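Local structure of ethylbenzene dehydrogenase beta-subunit (2IVF) at residues 43-48 with 200-205; 58-63 with 141-146; 91-96 with 115-120; 234-239 with 338-343; 271-276 with 311-316. The protein is an iron-sulfur subunit of a multi-chain enzyme, holding three iron/sulfur (SF4) clusters and one fe3-s4 cluster, and probably carries electrons between its partner subunits. One frame throughout, in Å; residues are numbered along the deposited sequence.

Contact 1 (43-48 with 200-205)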
# COMPACT_ATOMS: atom_id res chain seq x y z
N THR B 43 2.29 2.67 20.24
CA THR B 43 3.71 2.33 20.20
C THR B 43 4.53 3.27 19.35
O THR B 43 5.37 2.85 18.57
CB THR B 43 3.98 0.83 19.80
OG1 THR B 43 3.43 0.53 18.51
CG2 THR B 43 3.36 -0.08 20.82
N LYS B 44 4.32 4.54 19.59
CA LYS B 44 5.20 5.58 19.10
C LYS B 44 5.96 6.31 20.21
O LYS B 44 6.66 7.28 19.96
CB LYS B 44 4.40 6.56 18.24
CG LYS B 44 4.11 5.99 16.91
CD LYS B 44 3.12 6.81 16.09
CE LYS B 44 3.60 8.18 15.75
NZ LYS B 44 2.51 8.87 14.97
N ARG B 45 5.80 5.86 21.45
CA ARG B 45 6.52 6.38 22.60
C ARG B 45 7.97 5.91 22.58
O ARG B 45 8.24 4.81 22.10
CB ARG B 45 5.85 5.86 23.87
CG ARG B 45 4.42 6.33 24.05
CD ARG B 45 3.77 5.71 25.26
NE ARG B 45 3.29 4.38 24.94
CZ ARG B 45 3.77 3.26 25.47
NH1 ARG B 45 4.74 3.29 26.39
NH2 ARG B 45 3.27 2.11 25.09
N PRO B 46 8.91 6.74 23.07
CA PRO B 46 10.31 6.29 23.16
C PRO B 46 10.43 4.93 23.86
O PRO B 46 9.83 4.72 24.91
CB PRO B 46 10.99 7.40 23.97
CG PRO B 46 10.14 8.60 23.78
CD PRO B 46 8.75 8.13 23.53
N GLY B 47 11.17 4.02 23.25
CA GLY B 47 11.32 2.70 23.79
C GLY B 47 10.28 1.68 23.34
O GLY B 47 10.41 0.53 23.67
N THR B 48 9.26 2.09 22.57
CA THR B 48 8.21 1.17 22.04
C THR B 48 8.23 1.06 20.50
O THR B 48 7.46 0.31 19.91
CB THR B 48 6.81 1.66 22.42
OG1 THR B 48 6.53 2.90 21.73
CG2 THR B 48 6.68 1.86 23.99
N TYR B 200 7.37 -7.43 24.97
CA TYR B 200 8.45 -6.70 24.36
C TYR B 200 9.11 -5.75 25.36
O TYR B 200 8.44 -4.95 25.99
CB TYR B 200 7.94 -5.84 23.17
CG TYR B 200 7.15 -6.62 22.17
CD1 TYR B 200 7.77 -7.23 21.09
CD2 TYR B 200 5.79 -6.84 22.35
CE1 TYR B 200 7.04 -8.03 20.19
CE2 TYR B 200 5.05 -7.62 21.46
CZ TYR B 200 5.67 -8.20 20.39
OH TYR B 200 4.95 -8.98 19.50
N PHE B 201 10.42 -5.81 25.44
CA PHE B 201 11.15 -4.95 26.33
C PHE B 201 11.15 -3.53 25.81
O PHE B 201 11.35 -3.30 24.62
CB PHE B 201 12.58 -5.42 26.48
CG PHE B 201 13.34 -4.71 27.55
CD1 PHE B 201 12.84 -4.60 28.85
CD2 PHE B 201 14.59 -4.18 27.27
CE1 PHE B 201 13.56 -3.95 29.81
CE2 PHE B 201 15.32 -3.57 28.24
CZ PHE B 201 14.81 -3.44 29.52
N ASN B 202 10.93 -2.59 26.72
CA ASN B 202 11.05 -1.14 26.45
C ASN B 202 12.35 -0.71 27.15
O ASN B 202 12.42 -0.63 28.37
CB ASN B 202 9.84 -0.41 27.00
CG ASN B 202 9.91 1.08 26.83
OD1 ASN B 202 10.98 1.67 26.83
ND2 ASN B 202 8.75 1.72 26.67
N PRO B 203 13.41 -0.51 26.37
CA PRO B 203 14.71 -0.19 26.92
C PRO B 203 14.82 1.21 27.47
O PRO B 203 15.81 1.52 28.10
CB PRO B 203 15.65 -0.37 25.74
CG PRO B 203 14.85 -0.21 24.57
CD PRO B 203 13.44 -0.60 24.91
N VAL B 204 13.83 2.06 27.21
CA VAL B 204 13.76 3.39 27.80
C VAL B 204 13.17 3.34 29.22
O VAL B 204 13.81 3.80 30.19
CB VAL B 204 12.98 4.32 26.86
CG1 VAL B 204 12.86 5.70 27.43
CG2 VAL B 204 13.75 4.39 25.50
N SER B 205 11.98 2.80 29.37
CA SER B 205 11.41 2.58 30.70
C SER B 205 12.10 1.44 31.45
O SER B 205 12.04 1.39 32.67
CB SER B 205 9.92 2.27 30.59
OG SER B 205 9.70 1.12 29.77

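Contact 2 (58-63 with 141-146)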
# COMPACT_ATOMS: atom_id res chain seq x y z
N THR B 58 4.24 -12.71 6.46
CA THR B 58 3.87 -13.67 5.42
C THR B 58 4.21 -15.06 5.97
O THR B 58 5.21 -15.25 6.68
CB THR B 58 4.58 -13.35 4.09
OG1 THR B 58 4.17 -12.03 3.64
CG2 THR B 58 4.29 -14.41 2.97
N TYR B 59 3.33 -16.01 5.72
CA TYR B 59 3.56 -17.40 6.11
C TYR B 59 3.49 -18.31 4.88
O TYR B 59 2.60 -18.08 4.01
CB TYR B 59 2.57 -17.85 7.21
CG TYR B 59 3.04 -19.14 7.81
CD1 TYR B 59 3.85 -19.14 8.94
CD2 TYR B 59 2.82 -20.34 7.16
CE1 TYR B 59 4.37 -20.32 9.45
CE2 TYR B 59 3.30 -21.53 7.68
CZ TYR B 59 4.11 -21.49 8.82
OH TYR B 59 4.62 -22.65 9.34
N PRO B 60 4.42 -19.32 4.78
CA PRO B 60 5.65 -19.56 5.57
C PRO B 60 6.54 -18.36 5.63
O PRO B 60 6.66 -17.59 4.63
CB PRO B 60 6.40 -20.63 4.75
CG PRO B 60 5.38 -21.28 3.97
CD PRO B 60 4.19 -20.42 3.84
N GLY B 61 7.18 -18.19 6.78
CA GLY B 61 8.14 -17.11 6.98
C GLY B 61 8.75 -17.27 8.36
O GLY B 61 8.44 -18.23 9.07
N LYS B 62 9.61 -16.33 8.73
CA LYS B 62 10.27 -16.39 10.05
C LYS B 62 9.36 -15.82 11.16
O LYS B 62 9.60 -16.06 12.34
CB LYS B 62 11.61 -15.67 10.01
CG LYS B 62 12.64 -16.39 9.12
CD LYS B 62 13.97 -15.76 9.18
CE LYS B 62 14.94 -16.35 8.15
NZ LYS B 62 16.23 -15.65 8.40
N GLY B 63 8.28 -15.15 10.76
CA GLY B 63 7.34 -14.58 11.69
C GLY B 63 7.91 -13.39 12.42
O GLY B 63 8.88 -12.75 11.98
N ASN B 141 3.54 -24.39 -7.82
CA ASN B 141 2.73 -24.47 -6.62
C ASN B 141 3.31 -23.73 -5.43
O ASN B 141 3.35 -24.27 -4.32
CB ASN B 141 2.51 -25.93 -6.21
CG ASN B 141 1.64 -26.68 -7.18
OD1 ASN B 141 0.55 -26.23 -7.46
ND2 ASN B 141 2.16 -27.79 -7.75
N PRO B 142 3.67 -22.45 -5.61
CA PRO B 142 4.08 -21.68 -4.45
C PRO B 142 2.83 -21.48 -3.55
O PRO B 142 1.71 -21.55 -4.02
CB PRO B 142 4.56 -20.36 -5.07
CG PRO B 142 3.69 -20.20 -6.28
CD PRO B 142 3.59 -21.61 -6.82
N PHE B 143 3.02 -21.30 -2.26
CA PHE B 143 1.89 -20.90 -1.42
C PHE B 143 2.34 -19.96 -0.32
O PHE B 143 3.49 -19.98 0.12
CB PHE B 143 1.23 -22.12 -0.86
CG PHE B 143 2.08 -22.86 0.08
CD1 PHE B 143 2.95 -23.83 -0.37
CD2 PHE B 143 2.04 -22.56 1.42
CE1 PHE B 143 3.73 -24.54 0.51
CE2 PHE B 143 2.86 -23.30 2.32
CZ PHE B 143 3.70 -24.24 1.84
N PHE B 144 1.41 -19.10 0.08
CA PHE B 144 1.64 -18.18 1.16
C PHE B 144 0.27 -17.58 1.47
O PHE B 144 -0.65 -17.62 0.65
CB PHE B 144 2.60 -17.05 0.76
CG PHE B 144 2.01 -16.11 -0.25
CD1 PHE B 144 1.32 -14.99 0.15
CD2 PHE B 144 2.16 -16.34 -1.63
CE1 PHE B 144 0.72 -14.14 -0.80
CE2 PHE B 144 1.59 -15.49 -2.55
CZ PHE B 144 0.86 -14.38 -2.12
N PHE B 145 0.18 -17.03 2.67
CA PHE B 145 -0.96 -16.26 3.15
C PHE B 145 -0.38 -15.32 4.20
O PHE B 145 0.80 -15.45 4.55
CB PHE B 145 -2.05 -17.17 3.73
CG PHE B 145 -1.61 -18.07 4.81
CD1 PHE B 145 -1.13 -19.34 4.52
CD2 PHE B 145 -1.64 -17.68 6.15
CE1 PHE B 145 -0.73 -20.21 5.50
CE2 PHE B 145 -1.22 -18.53 7.14
CZ PHE B 145 -0.77 -19.82 6.82
N TYR B 146 -1.19 -14.39 4.71
CA TYR B 146 -0.74 -13.40 5.66
C TYR B 146 -1.24 -13.74 7.04
O TYR B 146 -2.39 -14.19 7.20
CB TYR B 146 -1.16 -12.02 5.21
CG TYR B 146 -0.63 -11.68 3.84
CD1 TYR B 146 0.72 -11.42 3.66
CD2 TYR B 146 -1.48 -11.59 2.74
CE1 TYR B 146 1.23 -11.12 2.41
CE2 TYR B 146 -0.97 -11.24 1.44
CZ TYR B 146 0.39 -11.00 1.31
OH TYR B 146 0.89 -10.67 0.08

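Contact 3 (91-96 with 115-120)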
# COMPACT_ATOMS: atom_id res chain seq x y z
N SER B 91 13.10 -8.26 16.72
CA SER B 91 11.87 -7.58 17.01
C SER B 91 11.52 -6.55 15.96
O SER B 91 10.64 -5.71 16.15
CB SER B 91 11.96 -6.96 18.41
OG SER B 91 12.29 -7.97 19.35
N GLY B 92 12.22 -6.60 14.84
CA GLY B 92 11.86 -5.79 13.68
C GLY B 92 12.66 -4.51 13.52
O GLY B 92 12.48 -3.80 12.54
N ASP B 93 13.51 -4.21 14.51
CA ASP B 93 14.41 -3.06 14.46
C ASP B 93 13.54 -1.82 14.54
O ASP B 93 12.37 -1.91 14.85
CB ASP B 93 15.24 -3.07 13.16
CG ASP B 93 16.64 -2.43 13.33
OD1 ASP B 93 16.73 -1.27 13.80
OD2 ASP B 93 17.63 -3.11 12.95
N ASP B 94 14.14 -0.66 14.26
CA ASP B 94 13.44 0.62 14.26
C ASP B 94 14.26 1.46 13.29
O ASP B 94 15.10 2.31 13.67
CB ASP B 94 13.39 1.21 15.67
CG ASP B 94 12.80 2.62 15.70
OD1 ASP B 94 11.99 2.96 14.83
OD2 ASP B 94 13.16 3.37 16.63
N PHE B 95 14.06 1.17 12.00
CA PHE B 95 14.95 1.70 10.97
C PHE B 95 14.98 3.22 11.02
O PHE B 95 13.95 3.86 11.14
CB PHE B 95 14.48 1.30 9.58
CG PHE B 95 14.68 -0.15 9.24
CD1 PHE B 95 15.40 -1.01 10.05
CD2 PHE B 95 14.13 -0.64 8.07
CE1 PHE B 95 15.55 -2.32 9.70
CE2 PHE B 95 14.29 -1.97 7.74
CZ PHE B 95 15.00 -2.78 8.55
N GLN B 96 16.18 3.76 10.95
CA GLN B 96 16.38 5.20 10.84
C GLN B 96 16.62 5.50 9.37
O GLN B 96 17.23 4.69 8.66
CB GLN B 96 17.57 5.59 11.64
CG GLN B 96 17.48 5.03 13.12
CD GLN B 96 16.36 5.71 13.85
OE1 GLN B 96 16.36 6.94 13.99
NE2 GLN B 96 15.37 4.94 14.30
N PRO B 115 17.43 2.76 4.68
CA PRO B 115 17.38 2.51 6.12
C PRO B 115 18.71 2.21 6.73
O PRO B 115 19.65 1.78 6.03
CB PRO B 115 16.48 1.28 6.21
CG PRO B 115 16.76 0.54 4.94
CD PRO B 115 16.96 1.59 3.91
N THR B 116 18.79 2.44 8.05
CA THR B 116 19.95 2.13 8.87
C THR B 116 19.35 1.45 10.11
O THR B 116 18.39 1.95 10.68
CB THR B 116 20.70 3.39 9.29
OG1 THR B 116 21.17 4.09 8.13
CG2 THR B 116 21.91 3.09 10.20
N SER B 117 19.94 0.33 10.53
CA SER B 117 19.49 -0.37 11.74
C SER B 117 19.73 0.48 12.97
O SER B 117 20.80 1.06 13.13
CB SER B 117 20.20 -1.73 11.91
OG SER B 117 20.02 -2.25 13.23
N LYS B 118 18.75 0.51 13.87
CA LYS B 118 18.92 1.17 15.14
C LYS B 118 19.79 0.32 16.10
O LYS B 118 20.34 0.84 17.05
CB LYS B 118 17.57 1.48 15.80
CG LYS B 118 17.68 2.64 16.80
CD LYS B 118 16.33 3.17 17.30
CE LYS B 118 16.55 4.46 18.10
NZ LYS B 118 15.30 4.99 18.76
N SER B 119 19.93 -0.96 15.80
CA SER B 119 20.74 -1.85 16.62
C SER B 119 22.21 -1.80 16.24
O SER B 119 23.05 -1.62 17.11
CB SER B 119 20.19 -3.28 16.48
OG SER B 119 20.85 -4.21 17.32
N THR B 120 22.53 -1.95 14.96
CA THR B 120 23.91 -2.00 14.50
C THR B 120 24.46 -0.66 14.01
O THR B 120 25.66 -0.55 13.77
CB THR B 120 24.10 -2.93 13.31
OG1 THR B 120 23.36 -2.43 12.18
CG2 THR B 120 23.68 -4.36 13.65

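Contact 4 (234-239 with 338-343). With SF4 (iron/sulfur cluster), chain T.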
# COMPACT_ATOMS: atom_id res chain seq x y z
N VAL B 234 -11.70 -8.96 8.25
CA VAL B 234 -11.13 -10.25 8.62
C VAL B 234 -11.39 -10.60 10.07
O VAL B 234 -11.32 -11.76 10.46
CB VAL B 234 -9.61 -10.06 8.39
CG1 VAL B 234 -8.74 -10.98 9.15
CG2 VAL B 234 -9.36 -9.93 6.91
N ARG B 235 -11.64 -9.57 10.86
CA ARG B 235 -11.53 -9.64 12.30
C ARG B 235 -12.90 -9.65 12.95
O ARG B 235 -13.76 -8.86 12.61
CB ARG B 235 -10.81 -8.41 12.80
CG ARG B 235 -9.43 -8.14 12.27
CD ARG B 235 -8.49 -9.12 12.77
NE ARG B 235 -7.13 -8.71 12.47
CZ ARG B 235 -6.24 -8.26 13.36
NH1 ARG B 235 -6.54 -8.10 14.63
NH2 ARG B 235 -5.02 -7.96 12.96
N ALA B 236 -13.13 -10.54 13.89
CA ALA B 236 -14.26 -10.44 14.77
C ALA B 236 -13.79 -10.44 16.21
O ALA B 236 -12.71 -10.94 16.54
CB ALA B 236 -15.27 -11.62 14.51
N PHE B 237 -14.63 -9.88 17.07
CA PHE B 237 -14.21 -9.57 18.40
C PHE B 237 -15.40 -9.73 19.32
O PHE B 237 -16.53 -9.41 18.96
CB PHE B 237 -13.75 -8.11 18.48
CG PHE B 237 -13.25 -7.70 19.85
CD1 PHE B 237 -12.17 -8.34 20.41
CD2 PHE B 237 -13.86 -6.67 20.58
CE1 PHE B 237 -11.70 -7.96 21.68
CE2 PHE B 237 -13.38 -6.28 21.82
CZ PHE B 237 -12.33 -6.91 22.38
N GLY B 238 -15.13 -10.20 20.53
CA GLY B 238 -16.17 -10.23 21.53
C GLY B 238 -15.85 -11.17 22.65
O GLY B 238 -14.75 -11.68 22.71
N TYR B 239 -16.84 -11.41 23.51
CA TYR B 239 -16.71 -12.36 24.62
C TYR B 239 -17.01 -13.77 24.13
O TYR B 239 -18.04 -14.03 23.51
CB TYR B 239 -17.66 -12.03 25.73
CG TYR B 239 -17.32 -10.73 26.43
CD1 TYR B 239 -16.26 -10.65 27.35
CD2 TYR B 239 -18.05 -9.60 26.18
CE1 TYR B 239 -15.97 -9.46 28.00
CE2 TYR B 239 -17.78 -8.42 26.85
CZ TYR B 239 -16.76 -8.36 27.75
OH TYR B 239 -16.52 -7.15 28.36
N SER B 338 -20.50 -3.86 11.50
CA SER B 338 -20.45 -3.66 12.95
C SER B 338 -20.85 -4.94 13.68
O SER B 338 -20.57 -5.08 14.88
CB SER B 338 -21.34 -2.51 13.39
OG SER B 338 -22.68 -2.78 13.03
N ASP B 339 -21.50 -5.87 12.98
CA ASP B 339 -21.91 -7.14 13.63
C ASP B 339 -20.70 -8.01 13.99
O ASP B 339 -20.86 -8.98 14.70
CB ASP B 339 -22.82 -7.97 12.71
CG ASP B 339 -24.26 -7.49 12.68
OD1 ASP B 339 -24.68 -6.65 13.46
OD2 ASP B 339 -24.97 -7.97 11.80
N ARG B 340 -19.52 -7.69 13.47
CA ARG B 340 -18.31 -8.49 13.75
C ARG B 340 -17.77 -8.27 15.15
O ARG B 340 -16.93 -9.02 15.60
CB ARG B 340 -17.22 -8.15 12.74
CG ARG B 340 -17.66 -8.51 11.32
CD ARG B 340 -16.58 -8.58 10.31
NE ARG B 340 -15.64 -9.66 10.54
CZ ARG B 340 -15.59 -10.83 9.90
NH1 ARG B 340 -16.49 -11.17 8.98
NH2 ARG B 340 -14.65 -11.68 10.21
N PHE B 341 -18.27 -7.25 15.87
CA PHE B 341 -17.56 -6.77 17.06
C PHE B 341 -18.16 -7.06 18.38
O PHE B 341 -17.78 -6.48 19.35
CB PHE B 341 -17.27 -5.29 16.91
CG PHE B 341 -16.49 -4.99 15.66
CD1 PHE B 341 -15.15 -5.28 15.60
CD2 PHE B 341 -17.12 -4.54 14.53
CE1 PHE B 341 -14.43 -5.07 14.45
CE2 PHE B 341 -16.39 -4.30 13.36
CZ PHE B 341 -15.05 -4.58 13.31
N GLY B 342 -19.14 -7.94 18.42
CA GLY B 342 -19.55 -8.50 19.70
C GLY B 342 -20.14 -7.49 20.66
O GLY B 342 -19.97 -7.64 21.88
N GLY B 343 -20.80 -6.47 20.11
CA GLY B 343 -21.37 -5.36 20.88
C GLY B 343 -20.44 -4.20 21.18
O GLY B 343 -20.89 -3.17 21.68
FE1 SF4 T . -5.01 -8.59 7.35
FE2 SF4 T . -4.44 -6.66 9.21
FE3 SF4 T . -6.91 -6.92 8.17
FE4 SF4 T . -4.98 -5.91 6.57
S1 SF4 T . -5.77 -4.96 8.46
S2 SF4 T . -6.54 -7.49 6.02
S3 SF4 T . -3.22 -7.15 7.33
S4 SF4 T . -5.79 -8.47 9.48
O HOH W 1 -19.45 -10.13 22.88

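Contact 5 (271-276 with 311-316). With PO4 (phosphate ion), chain P.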
# COMPACT_ATOMS: atom_id res chain seq x y z
N TYR B 271 -8.23 -16.84 17.58
CA TYR B 271 -8.59 -18.01 16.80
C TYR B 271 -8.61 -17.64 15.34
O TYR B 271 -9.10 -16.58 14.96
CB TYR B 271 -9.92 -18.59 17.26
CG TYR B 271 -9.93 -18.91 18.73
CD1 TYR B 271 -10.15 -17.92 19.68
CD2 TYR B 271 -9.72 -20.22 19.17
CE1 TYR B 271 -10.14 -18.24 21.05
CE2 TYR B 271 -9.69 -20.53 20.50
CZ TYR B 271 -9.92 -19.55 21.44
OH TYR B 271 -9.89 -19.97 22.73
N TYR B 272 -8.11 -18.55 14.53
CA TYR B 272 -7.86 -18.29 13.13
C TYR B 272 -8.68 -19.23 12.26
O TYR B 272 -8.76 -20.42 12.52
CB TYR B 272 -6.38 -18.53 12.82
CG TYR B 272 -5.48 -17.52 13.45
CD1 TYR B 272 -5.02 -17.70 14.76
CD2 TYR B 272 -5.03 -16.42 12.74
CE1 TYR B 272 -4.17 -16.78 15.33
CE2 TYR B 272 -4.22 -15.48 13.31
CZ TYR B 272 -3.79 -15.66 14.60
OH TYR B 272 -2.94 -14.75 15.17
N VAL B 273 -9.37 -18.66 11.28
CA VAL B 273 -10.00 -19.45 10.19
C VAL B 273 -8.88 -19.74 9.19
O VAL B 273 -8.29 -18.81 8.59
CB VAL B 273 -11.16 -18.73 9.49
CG1 VAL B 273 -11.84 -19.67 8.50
CG2 VAL B 273 -12.19 -18.20 10.54
N PRO B 274 -8.56 -21.03 9.01
CA PRO B 274 -7.41 -21.33 8.18
C PRO B 274 -7.73 -21.07 6.71
O PRO B 274 -8.90 -21.14 6.28
CB PRO B 274 -7.16 -22.82 8.46
CG PRO B 274 -8.47 -23.39 8.80
CD PRO B 274 -9.16 -22.27 9.56
N PRO B 275 -6.67 -20.83 5.91
CA PRO B 275 -6.82 -20.51 4.53
C PRO B 275 -7.12 -21.72 3.69
O PRO B 275 -6.44 -22.75 3.80
CB PRO B 275 -5.46 -19.91 4.16
CG PRO B 275 -4.50 -20.60 4.99
CD PRO B 275 -5.25 -20.90 6.31
N MET B 276 -8.10 -21.57 2.82
CA MET B 276 -8.45 -22.59 1.82
C MET B 276 -7.35 -22.71 0.77
O MET B 276 -6.97 -23.83 0.39
CB MET B 276 -9.78 -22.23 1.16
CG MET B 276 -10.99 -22.28 2.10
SD MET B 276 -12.50 -21.67 1.32
CE MET B 276 -12.17 -19.90 1.16
N ALA B 311 -12.85 -28.70 5.20
CA ALA B 311 -13.96 -29.41 4.61
C ALA B 311 -15.31 -28.68 4.86
O ALA B 311 -16.17 -28.63 3.98
CB ALA B 311 -13.99 -30.83 5.11
N VAL B 312 -15.46 -28.14 6.07
CA VAL B 312 -16.65 -27.38 6.49
C VAL B 312 -16.71 -26.11 5.63
O VAL B 312 -17.77 -25.75 5.13
CB VAL B 312 -16.57 -27.05 7.98
CG1 VAL B 312 -17.71 -26.04 8.43
CG2 VAL B 312 -16.63 -28.32 8.81
N LEU B 313 -15.59 -25.40 5.50
CA LEU B 313 -15.57 -24.18 4.70
C LEU B 313 -16.02 -24.47 3.28
O LEU B 313 -16.81 -23.73 2.71
CB LEU B 313 -14.20 -23.55 4.67
CG LEU B 313 -13.72 -22.94 6.00
CD1 LEU B 313 -12.27 -22.58 5.94
CD2 LEU B 313 -14.56 -21.70 6.35
N HIS B 314 -15.50 -25.54 2.70
CA HIS B 314 -15.84 -25.86 1.32
C HIS B 314 -17.28 -26.29 1.23
O HIS B 314 -17.96 -25.89 0.30
CB HIS B 314 -14.86 -26.85 0.75
CG HIS B 314 -13.51 -26.24 0.47
ND1 HIS B 314 -13.30 -25.32 -0.53
CD2 HIS B 314 -12.33 -26.36 1.12
CE1 HIS B 314 -12.04 -24.93 -0.52
NE2 HIS B 314 -11.43 -25.54 0.49
N THR B 315 -17.78 -27.05 2.22
CA THR B 315 -19.15 -27.52 2.17
C THR B 315 -20.09 -26.32 2.26
O THR B 315 -21.06 -26.18 1.49
CB THR B 315 -19.43 -28.51 3.29
OG1 THR B 315 -18.61 -29.65 3.04
CG2 THR B 315 -20.87 -28.99 3.28
N GLU B 316 -19.81 -25.45 3.21
CA GLU B 316 -20.70 -24.33 3.49
C GLU B 316 -20.70 -23.37 2.33
O GLU B 316 -21.74 -22.81 1.96
CB GLU B 316 -20.30 -23.65 4.78
CG GLU B 316 -20.69 -24.47 6.03
CD GLU B 316 -22.13 -24.95 6.02
OE1 GLU B 316 -23.01 -24.17 5.65
OE2 GLU B 316 -22.38 -26.11 6.39
P PO4 P . -15.97 -25.07 -2.75
O1 PO4 P . -17.30 -25.05 -2.01
O2 PO4 P . -14.97 -24.24 -1.93
O3 PO4 P . -15.45 -26.49 -2.91
O4 PO4 P . -16.16 -24.44 -4.11
O HOH W 2 -8.92 -25.89 0.80

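Contact 1 (43-48 with 200-205)
Gly47, the third residue of a type II beta turn from Arg45 to Thr48, comes up against Asn202, with the two CA atoms 4.7 Å apart. No hydrogen bond joins the two segments; the backbones meet through a CA-H...O contact, Asn202 CA to Gly47 O at 3.3 Å. Thr48 N and Thr48 OG1 both donate to Arg45 O.

The Asn202 amide lies beside the turn because CG stands anti to the backbone N (chi1 177°). This brings OD1 to 3.2 Å from Gly47 CA, an approach possible where no side chain intervenes. Val204 CG2 also closes on Gly47 CA, at a tight 3.4 Å. Asn202 ND2 meets Thr48 CG2 at 3.4 Å and donates to Glu209. The same methyl sits over one face of the Arg45 guanidinium, which bonds Trp42 O and forms a salt bridge with Glu209.

Asn202 OD1 takes Val204 N in its carbonyl plane at 2.9 Å, and Ser205 N from well above that plane at 3.0 Å. These bonds define an Asx turn and an Asx motif in the connection of the beta hairpin formed by strands 199-202 and 207-210, set against the glycine corner of the beta turn.

Contact 2 (58-63 with 141-146)
Thr58 pairs with Tyr146 as a non-hydrogen-bonded antiparallel pair, their side chains side by side on one face of the sheet. Its OG1 lies at the Tyr146 ring edge, 3.3 Å from CE1, and accepts from Asp133 N, while Thr58 CG2 rests 3.8 Å from Phe144 CB.

Tyr59 forms the hydrogen-bonded pair with Phe145: Tyr59 N reaches Phe145 O at 2.8 Å and 173°, and Phe145 N returns to Tyr59 O at 3.0 Å. On the other face, Phe145 CG sits between its backbone N and carbonyl carbon (chi1 56°), turning a ring face to Tyr59 CB in a CH-pi contact, 4.1 Å from the centroid. The two rings meet obliquely, planes 32° apart.

At Pro60, which follows a cis peptide, the strand pairing ends; CD packs 3.5 Å from Phe143 CE2, the side chains about perpendicular.

Within this chain strand 55-59 edges its sheet, with 141-149 between it and 136-138. Helix 295-302 covers Tyr59 and Phe145, and the alpha-subunit packs on Phe144 and Tyr146.

Contact 3 (91-96 with 115-120)
Lys118 runs alongside Asp94. Its CB lies 3.4 Å from Asp94 O, and CG continues past the same carbonyl; CD touches Asp94 OD2 at 3.2 Å and borders Gln96 NE2, which donates to Asp94 O; CE passes between that carboxylate oxygen and the amide; and the extended chain takes NZ to Asp94 OD2 at 3.4 Å, a salt bridge with a weak hydrogen bond.

Asp93 provides the firmer grip. Its OD1 accepts from Lys118 N at 2.7 Å and its OD2 from Ser117 OG at 2.6 Å, each through the syn lone pair, while the anti lone pair of OD1 takes Asp94 N. Ser117 OG accepts from the N atoms of Ser119 and Thr120, an ST turn and ST motif.

Gln96 N to Thr116 O (2.9 Å) and Thr116 N to Gln96 O (2.8 Å) make one antiparallel bridge. Phe95 CD2 packs on Pro115 CB, and Phe95 O accepts from Arg866 of the alpha-subunit.

Segment 91-96 follows strand 79-80 and leads to helix 99-104; 115-120 lies between that helix and strand 136-138.

Contact 4 (234-239 with 338-343)
Arg340 reaches Arg235 through a bend at chi3 (66°), which turns its guanidinium back toward an outer strand, within this chain, of a mixed four-stranded sheet; Arg235 bends at chi2 (-69°), which turns its own guanidinium to an iron/sulfur cluster. That strand, 235-239, pairs with strand 19-24 on one side, and residues 340-342, leaving a 3-10 segment, lie along its other margin.

Arg340 NE donates to Arg235 O at 2.9 Å. The oxygen lies in the guanidinium plane, yet NE stands above the carbonyl plane, 61° out of it, so no lone pair is aimed at the donor. Arg340 NH1 is fastened to Leu332 O. Two residues along the strand, Phe237 N donates to Arg340 O at 2.9 Å, in the carbonyl plane. The CA traces come closest at two glycines, Gly238 CA and Gly342 CA being 4.2 Å apart. Gly342 CA also makes a CA-H...O contact with Phe237 O at 3.2 Å.

At its N-terminal end, segment 234-239 helps line the cluster pocket. Arg235 presents its guanidinium edge, with NE 3.3 Å from cluster S4, and Val234 CG2 lies 3.8 Å from S2. Asn227 and Asn54 bond the Arg235 NH groups and help fix this orientation; the positive charge would tend to stabilise negative charge on the cluster.

At the C-terminal end of the strand a water bridges the segments, accepting from Tyr239 N at 3.0 Å and donating to Gly342 O at 2.7 Å.

Contact 5 (271-276 with 311-316)
Leu313 makes the close-packed half of this contact, pointing from helix 306-321 at residues 273-276. Its CD1 touches Val273 CG1 at 3.9 Å, Pro274 O at 3.7 Å and Met276 CG at 4.1 Å, so a single methyl meets three residues of the other segment. All four residues are buried, and no direct hydrogen bond links the segments.

The outer half is built round His314, which is exposed. Met276 keeps SD anti to CA (chi2 174°), and this straight run carries the sulfur over one face of the imidazole, 4.2 Å from its centroid and 28° off the ring normal. Met276 and His314 run antiparallel as they pass, with Met276 CG 3.7 Å from His314 NE2. A water donates to Met276 O at 2.9 Å and also bonds His314 NE2. The other ring nitrogen, ND1, donates to a phosphate ion also held by Arg317 and Arg321; the modelled bond is too short to be taken literally, and the ion probably comes from the crystallisation liquor.

Strand 270-273 lies between strands 19-24 and 258-259 in its sheet. Helix 306-321 packs beside its end, and Leu332 of helix 327-333 also touches Leu313.

Overall arrangement
From the N terminus, contact 1 opens first, after helix 33-42, and closes a long loop at strand 199-202. Within that loop, contact 2 joins strands 55-59 and 141-149, and inside contact 2 in turn contact 3 clasps the two loops around helix 99-104. Contact 4 begins only after contact 1 has closed; it returns the C-terminal region to strand 235-239 and encloses contact 5, which ties strand 270-273 to helix 306-321. None of the loops cross. Contacts 4 and 5 reach the same mixed sheet, while contacts 2 and 5 touch through Phe145 and Pro275. Contacts 1 and 5 lie on opposite sides of the chain's centre, their centres about 38 Å apart.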